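Local coordinates for hemolysin-related protein (PDB 6MLT) that is a secreted, calcium-binding matrix protein of Vibrio cholerae biofilms that probably mediates adhesion, combining a beta-propeller with a carbohydrate-binding beta-prism lectin domain, at residues Ser18-Val23 with Val550-Phe555; Ser28-Ala33 with Val60-Asn65. All coordinates share one frame; numbering follows the deposited sequence.

Contact 1: residues Ser18-Val23 with Val550-Phe555; sequences SWSTSV and VNHGVF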
loop_
_atom_site.group_PDB
_atom_site.type_symbol
_atom_site.label_atom_id
_atom_site.label_comp_id
_atom_site.label_asym_id
_atom_site.label_seq_id
_atom_site.Cartn_x
_atom_site.Cartn_y
_atom_site.Cartn_z
ATOM N N SER A 18 -21.932 -1.286 -20.354
ATOM C CA SER A 18 -20.860 -0.774 -21.191
ATOM C C SER A 18 -21.259 0.592 -21.725
ATOM O O SER A 18 -22.448 0.911 -21.839
ATOM C CB SER A 18 -20.533 -1.725 -22.357
ATOM O OG SER A 18 -21.598 -1.793 -23.281
ATOM N N TRP A 19 -20.247 1.399 -22.021
ATOM C CA TRP A 19 -20.411 2.690 -22.670
ATOM C C TRP A 19 -19.535 2.694 -23.911
ATOM O O TRP A 19 -18.352 2.349 -23.838
ATOM C CB TRP A 19 -20.019 3.839 -21.728
ATOM C CG TRP A 19 -20.115 5.194 -22.350
ATOM C CD1 TRP A 19 -21.149 6.080 -22.238
ATOM C CD2 TRP A 19 -19.141 5.823 -23.194
ATOM N NE1 TRP A 19 -20.881 7.213 -22.962
ATOM C CE2 TRP A 19 -19.653 7.082 -23.554
ATOM C CE3 TRP A 19 -17.885 5.442 -23.675
ATOM C CZ2 TRP A 19 -18.958 7.963 -24.379
ATOM C CZ3 TRP A 19 -17.198 6.313 -24.500
ATOM C CH2 TRP A 19 -17.735 7.560 -24.842
ATOM N N SER A 20 -20.111 3.079 -25.047
ATOM C CA SER A 20 -19.353 3.099 -26.293
ATOM C C SER A 20 -19.697 4.269 -27.193
ATOM O O SER A 20 -19.033 4.441 -28.221
ATOM C CB SER A 20 -19.575 1.796 -27.071
ATOM O OG SER A 20 -19.067 0.689 -26.344
ATOM N N THR A 21 -20.687 5.082 -26.850
ATOM C CA THR A 21 -21.116 6.150 -27.737
ATOM C C THR A 21 -21.833 7.219 -26.929
ATOM O O THR A 21 -22.252 6.991 -25.793
ATOM C CB THR A 21 -22.031 5.622 -28.843
ATOM O OG1 THR A 21 -22.447 6.715 -29.668
ATOM C CG2 THR A 21 -23.254 4.935 -28.244
ATOM N N SER A 22 -21.986 8.384 -27.550
ATOM C CA SER A 22 -22.579 9.538 -26.895
ATOM C C SER A 22 -23.151 10.457 -27.961
ATOM O O SER A 22 -22.679 10.471 -29.098
ATOM C CB SER A 22 -21.541 10.285 -26.051
ATOM O OG SER A 22 -22.072 11.482 -25.502
ATOM N N VAL A 23 -24.179 11.218 -27.582
ATOM C CA VAL A 23 -24.643 12.301 -28.441
ATOM C C VAL A 23 -23.709 13.501 -28.370
ATOM O O VAL A 23 -23.726 14.346 -29.272
ATOM C CB VAL A 23 -26.072 12.729 -28.075
ATOM C CG1 VAL A 23 -27.018 11.544 -28.187
ATOM C CG2 VAL A 23 -26.113 13.331 -26.677
ATOM N N VAL A 550 -11.336 -4.951 -31.192
ATOM C CA VAL A 550 -12.408 -5.752 -30.609
ATOM C C VAL A 550 -13.545 -4.839 -30.171
ATOM O O VAL A 550 -14.701 -5.038 -30.562
ATOM C CB VAL A 550 -11.907 -6.583 -29.416
ATOM C CG1 VAL A 550 -13.078 -7.318 -28.740
ATOM C CG2 VAL A 550 -10.845 -7.572 -29.867
ATOM N N ASN A 551 -13.229 -3.847 -29.341
ATOM C CA ASN A 551 -14.256 -2.997 -28.755
ATOM C C ASN A 551 -13.648 -1.647 -28.398
ATOM O O ASN A 551 -12.437 -1.438 -28.509
ATOM C CB ASN A 551 -14.893 -3.673 -27.531
ATOM C CG ASN A 551 -13.883 -3.992 -26.430
ATOM O OD1 ASN A 551 -12.713 -4.246 -26.697
ATOM N ND2 ASN A 551 -14.344 -3.980 -25.187
ATOM N N HIS A 552 -14.515 -0.716 -28.000
ATOM C CA HIS A 552 -14.078 0.610 -27.592
ATOM C C HIS A 552 -15.033 1.160 -26.543
ATOM O O HIS A 552 -16.238 0.919 -26.602
ATOM C CB HIS A 552 -13.992 1.576 -28.783
ATOM C CG HIS A 552 -15.303 1.804 -29.480
ATOM N ND1 HIS A 552 -15.689 1.089 -30.594
ATOM C CD2 HIS A 552 -16.296 2.695 -29.243
ATOM C CE1 HIS A 552 -16.869 1.521 -31.005
ATOM N NE2 HIS A 552 -17.261 2.492 -30.200
ATOM N N GLY A 553 -14.476 1.901 -25.584
ATOM C CA GLY A 553 -15.249 2.591 -24.565
ATOM C C GLY A 553 -14.889 2.098 -23.177
ATOM O O GLY A 553 -13.708 1.943 -22.843
ATOM N N VAL A 554 -15.917 1.852 -22.373
ATOM C CA VAL A 554 -15.767 1.419 -20.984
ATOM C C VAL A 554 -16.678 0.221 -20.774
ATOM O O VAL A 554 -17.868 0.277 -21.106
ATOM C CB VAL A 554 -16.112 2.544 -19.989
ATOM C CG1 VAL A 554 -15.941 2.061 -18.547
ATOM C CG2 VAL A 554 -15.245 3.770 -20.244
ATOM N N PHE A 555 -16.126 -0.842 -20.204
ATOM C CA PHE A 555 -16.845 -2.091 -20.011
ATOM C C PHE A 555 -16.717 -2.499 -18.554
ATOM O O PHE A 555 -15.608 -2.549 -18.013
ATOM C CB PHE A 555 -16.314 -3.171 -20.963
ATOM C CG PHE A 555 -16.621 -2.872 -22.401
ATOM C CD1 PHE A 555 -15.923 -1.888 -23.076
ATOM C CD2 PHE A 555 -17.650 -3.522 -23.054
ATOM C CE1 PHE A 555 -16.233 -1.576 -24.390
ATOM C CE2 PHE A 555 -17.961 -3.212 -24.363
ATOM C CZ PHE A 555 -17.251 -2.240 -25.028
HETATM O O HOH W 1 -19.649 3.729 -31.153
#
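W19 and V554 exchange two nearly straight backbone hydrogen bonds, W19 N to V554 O at 2.8 Å and V554 N to W19 O at 2.9 Å, which makes them a hydrogen-bonded antiparallel pair. Their buried side chains share one face of the sheet, while S18 and F555 lie on the other. Packing is tight beside this pair. Any CB at G553 would collide with W19 O, and its backbone angles (phi 119°) by themselves call for glycine; W19 O thus rests 3.2 Å from G553 CA in a CA-H...O contact. The edge of the indole ring, at CE3, faces the same CA.

The S18 and F555 face is more open. S18 CB meets the phenyl ring obliquely, 3.5 Å from F555 CD2, and N551 ND2 sits above one ring face. With its OG turned anti to its own carbonyl carbon (chi1 -64°), S20 donates to H552 O over 2.9 Å, almost in line with the H552 carbonyl bond. A small hydroxyl therefore prolongs the pairing where the regular strand has stopped. Beyond it the contact becomes wet: H552 NE2 makes only a weak, bent bond to S20 O, at 3.3 Å, and a water bridges the same two atoms. The firmer hold on the imidazole is D543, bonded to ND1.

Strand 13-19 edges a four-stranded sheet otherwise built from C-terminal strands, consistent with the Velcro closure of beta-propellers. W19 and V554 pack on L76 of strand 71-76 in the neighbouring sheet, while strand 536-541 flanks 553-559.

Contact 2: residues Ser28-Ala33 with Val60-Asn65; sequences SNQVMA and VTFEGN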
loop_
_atom_site.group_PDB
_atom_site.type_symbol
_atom_site.label_atom_id
_atom_site.label_comp_id
_atom_site.label_asym_id
_atom_site.label_seq_id
_atom_site.Cartn_x
_atom_site.Cartn_y
_atom_site.Cartn_z
ATOM N N SER A 28 -15.705 10.759 -30.381
ATOM C CA SER A 28 -14.728 10.653 -29.295
ATOM C C SER A 28 -15.179 9.514 -28.394
ATOM O O SER A 28 -15.880 9.718 -27.403
ATOM C CB SER A 28 -14.622 11.969 -28.534
ATOM O OG SER A 28 -13.674 11.884 -27.483
ATOM N N ASN A 29 -14.785 8.289 -28.748
ATOM C CA ASN A 29 -15.321 7.122 -28.056
ATOM C C ASN A 29 -14.260 6.063 -27.770
ATOM O O ASN A 29 -14.614 4.915 -27.476
ATOM C CB ASN A 29 -16.455 6.499 -28.876
ATOM C CG ASN A 29 -16.008 6.098 -30.259
ATOM O OD1 ASN A 29 -14.824 6.166 -30.582
ATOM N ND2 ASN A 29 -16.952 5.670 -31.083
ATOM N N GLN A 30 -12.980 6.414 -27.854
ATOM C CA GLN A 30 -11.870 5.520 -27.540
ATOM C C GLN A 30 -11.304 5.893 -26.177
ATOM O O GLN A 30 -11.250 7.075 -25.828
ATOM C CB GLN A 30 -10.762 5.633 -28.592
ATOM C CG GLN A 30 -11.219 5.514 -30.041
ATOM C CD GLN A 30 -11.535 4.083 -30.435
ATOM O OE1 GLN A 30 -10.749 3.172 -30.187
ATOM N NE2 GLN A 30 -12.694 3.880 -31.048
ATOM N N VAL A 31 -10.869 4.894 -25.410
ATOM C CA VAL A 31 -10.298 5.145 -24.088
ATOM C C VAL A 31 -9.037 4.306 -23.928
ATOM O O VAL A 31 -9.029 3.112 -24.249
ATOM C CB VAL A 31 -11.307 4.848 -22.961
ATOM C CG1 VAL A 31 -10.748 5.280 -21.622
ATOM C CG2 VAL A 31 -12.626 5.562 -23.229
ATOM N N MET A 32 -7.962 4.937 -23.437
ATOM C CA MET A 32 -6.694 4.236 -23.257
ATOM C C MET A 32 -5.950 4.735 -22.020
ATOM O O MET A 32 -4.718 4.656 -21.962
ATOM C CB MET A 32 -5.829 4.373 -24.527
ATOM C CG MET A 32 -4.671 3.374 -24.614
ATOM S SD MET A 32 -4.189 2.994 -26.323
ATOM C CE MET A 32 -3.892 4.643 -26.979
ATOM N N ALA A 33 -6.679 5.237 -21.024
ATOM C CA ALA A 33 -6.113 5.620 -19.740
ATOM C C ALA A 33 -6.942 4.989 -18.634
ATOM O O ALA A 33 -8.149 4.773 -18.786
ATOM C CB ALA A 33 -6.068 7.146 -19.562
ATOM N N VAL A 60 -11.264 9.624 -19.994
ATOM C CA VAL A 60 -10.983 10.612 -21.028
ATOM C C VAL A 60 -11.094 9.901 -22.372
ATOM O O VAL A 60 -10.417 8.893 -22.599
ATOM C CB VAL A 60 -9.595 11.247 -20.850
ATOM C CG1 VAL A 60 -9.388 12.363 -21.872
ATOM C CG2 VAL A 60 -9.416 11.772 -19.411
ATOM N N THR A 61 -11.952 10.413 -23.256
ATOM C CA THR A 61 -12.209 9.785 -24.544
ATOM C C THR A 61 -11.525 10.554 -25.671
ATOM O O THR A 61 -11.423 11.785 -25.630
ATOM C CB THR A 61 -13.716 9.695 -24.831
ATOM O OG1 THR A 61 -14.290 11.012 -24.898
ATOM C CG2 THR A 61 -14.417 8.904 -23.746
ATOM N N PHE A 62 -11.063 9.819 -26.689
ATOM C CA PHE A 62 -10.451 10.409 -27.876
ATOM C C PHE A 62 -11.006 9.750 -29.134
ATOM O O PHE A 62 -11.646 8.696 -29.087
ATOM C CB PHE A 62 -8.918 10.286 -27.850
ATOM C CG PHE A 62 -8.415 8.876 -27.848
ATOM C CD1 PHE A 62 -8.260 8.186 -26.656
ATOM C CD2 PHE A 62 -8.073 8.241 -29.034
ATOM C CE1 PHE A 62 -7.781 6.885 -26.646
ATOM C CE2 PHE A 62 -7.600 6.938 -29.028
ATOM C CZ PHE A 62 -7.452 6.264 -27.833
ATOM N N GLU A 63 -10.730 10.387 -30.272
ATOM C CA GLU A 63 -11.215 9.941 -31.569
ATOM C C GLU A 63 -10.118 9.201 -32.318
ATOM O O GLU A 63 -8.965 9.641 -32.340
ATOM C CB GLU A 63 -11.687 11.127 -32.416
ATOM C CG GLU A 63 -12.187 10.723 -33.803
ATOM C CD GLU A 63 -12.384 11.904 -34.743
ATOM O OE1 GLU A 63 -11.949 13.028 -34.410
ATOM O OE2 GLU A 63 -12.969 11.694 -35.827
ATOM N N GLY A 64 -10.495 8.094 -32.950
ATOM C CA GLY A 64 -9.580 7.386 -33.834
ATOM C C GLY A 64 -8.274 7.051 -33.149
ATOM O O GLY A 64 -8.251 6.470 -32.060
ATOM N N ASN A 65 -7.162 7.403 -33.796
ATOM C CA ASN A 65 -5.837 7.165 -33.242
ATOM C C ASN A 65 -5.228 8.427 -32.635
ATOM O O ASN A 65 -4.008 8.496 -32.467
ATOM C CB ASN A 65 -4.910 6.600 -34.318
ATOM C CG ASN A 65 -4.612 7.597 -35.423
ATOM O OD1 ASN A 65 -5.038 8.751 -35.375
ATOM N ND2 ASN A 65 -3.866 7.154 -36.423
HETATM O O HOH W 2 -13.187 6.938 -32.866
HETATM O O HOH W 3 -8.030 7.697 -23.023
HETATM O O HOH W 4 -9.562 7.302 -19.008
#
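The phenyl ring of F62 carries Q30 CB over one face, a CH-pi contact of 3.5 Å from CB to the ring centroid and 16° off the normal. At its edge, near the ring plane, lie M32 N and a water; M32 CB also touches F62 CE1 at 3.8 Å, the two side chains crossing at a slant. F62 holds CG between its backbone N and carbonyl carbon (chi1 62°), which folds the ring back across the strand toward Q30.

Between the backbones, Q30 N donates to F62 O and F62 N to Q30 O, both at 2.9 Å. N29 and Q30 together face F62, a classic beta bulge where strand 28-30 pairs with the end of 56-63, in an antiparallel sheet that continues into 71-76. The bent Q30 chain carries its amide away from the ring: NE2 reaches N29 OD1 at 3.2 Å from above that carbonyl plane, and OE1 accepts from the backbone N of D543.

Nearer the start of 28-33, S28 OG and T61 OG1 share a hydrogen bond of 2.8 Å, and T61 OG1 is also bonded to R74 NE. Threonine suits both neighbours, since its methyl CG2 packs against V31 CG2 at 3.8 Å.

Single waters join M32 N to V60 O, A33 O to V60 N, and N29 OD1 to G64 N. Buried G64 O, by contrast, has no polar partner in the model. Around the single ring of F62, direct bonds thus give way to water and to strand 536-541, where V31 bonds A541, as the segments diverge.

Overall arrangement
Contact 2 is nested inside the long chain loop that contact 1 closes, and their centres lie 10 Å apart. Each pairs strands within one of two adjacent sheets, which meet where the contacts touch, consistent with the seam where a propeller closes between its last and first blades. H552 CD2 lies 3.3 Å from N29 O, and W19 CH2 packs 3.7 Å from T61 CG2. D543 serves both contacts. Calcium is nearer contact 1: the V554 side chain is about 10 Å from that of D56, a calcium ligand, and about 14 Å from a bound ion; contact 2 lies away from the metal sites.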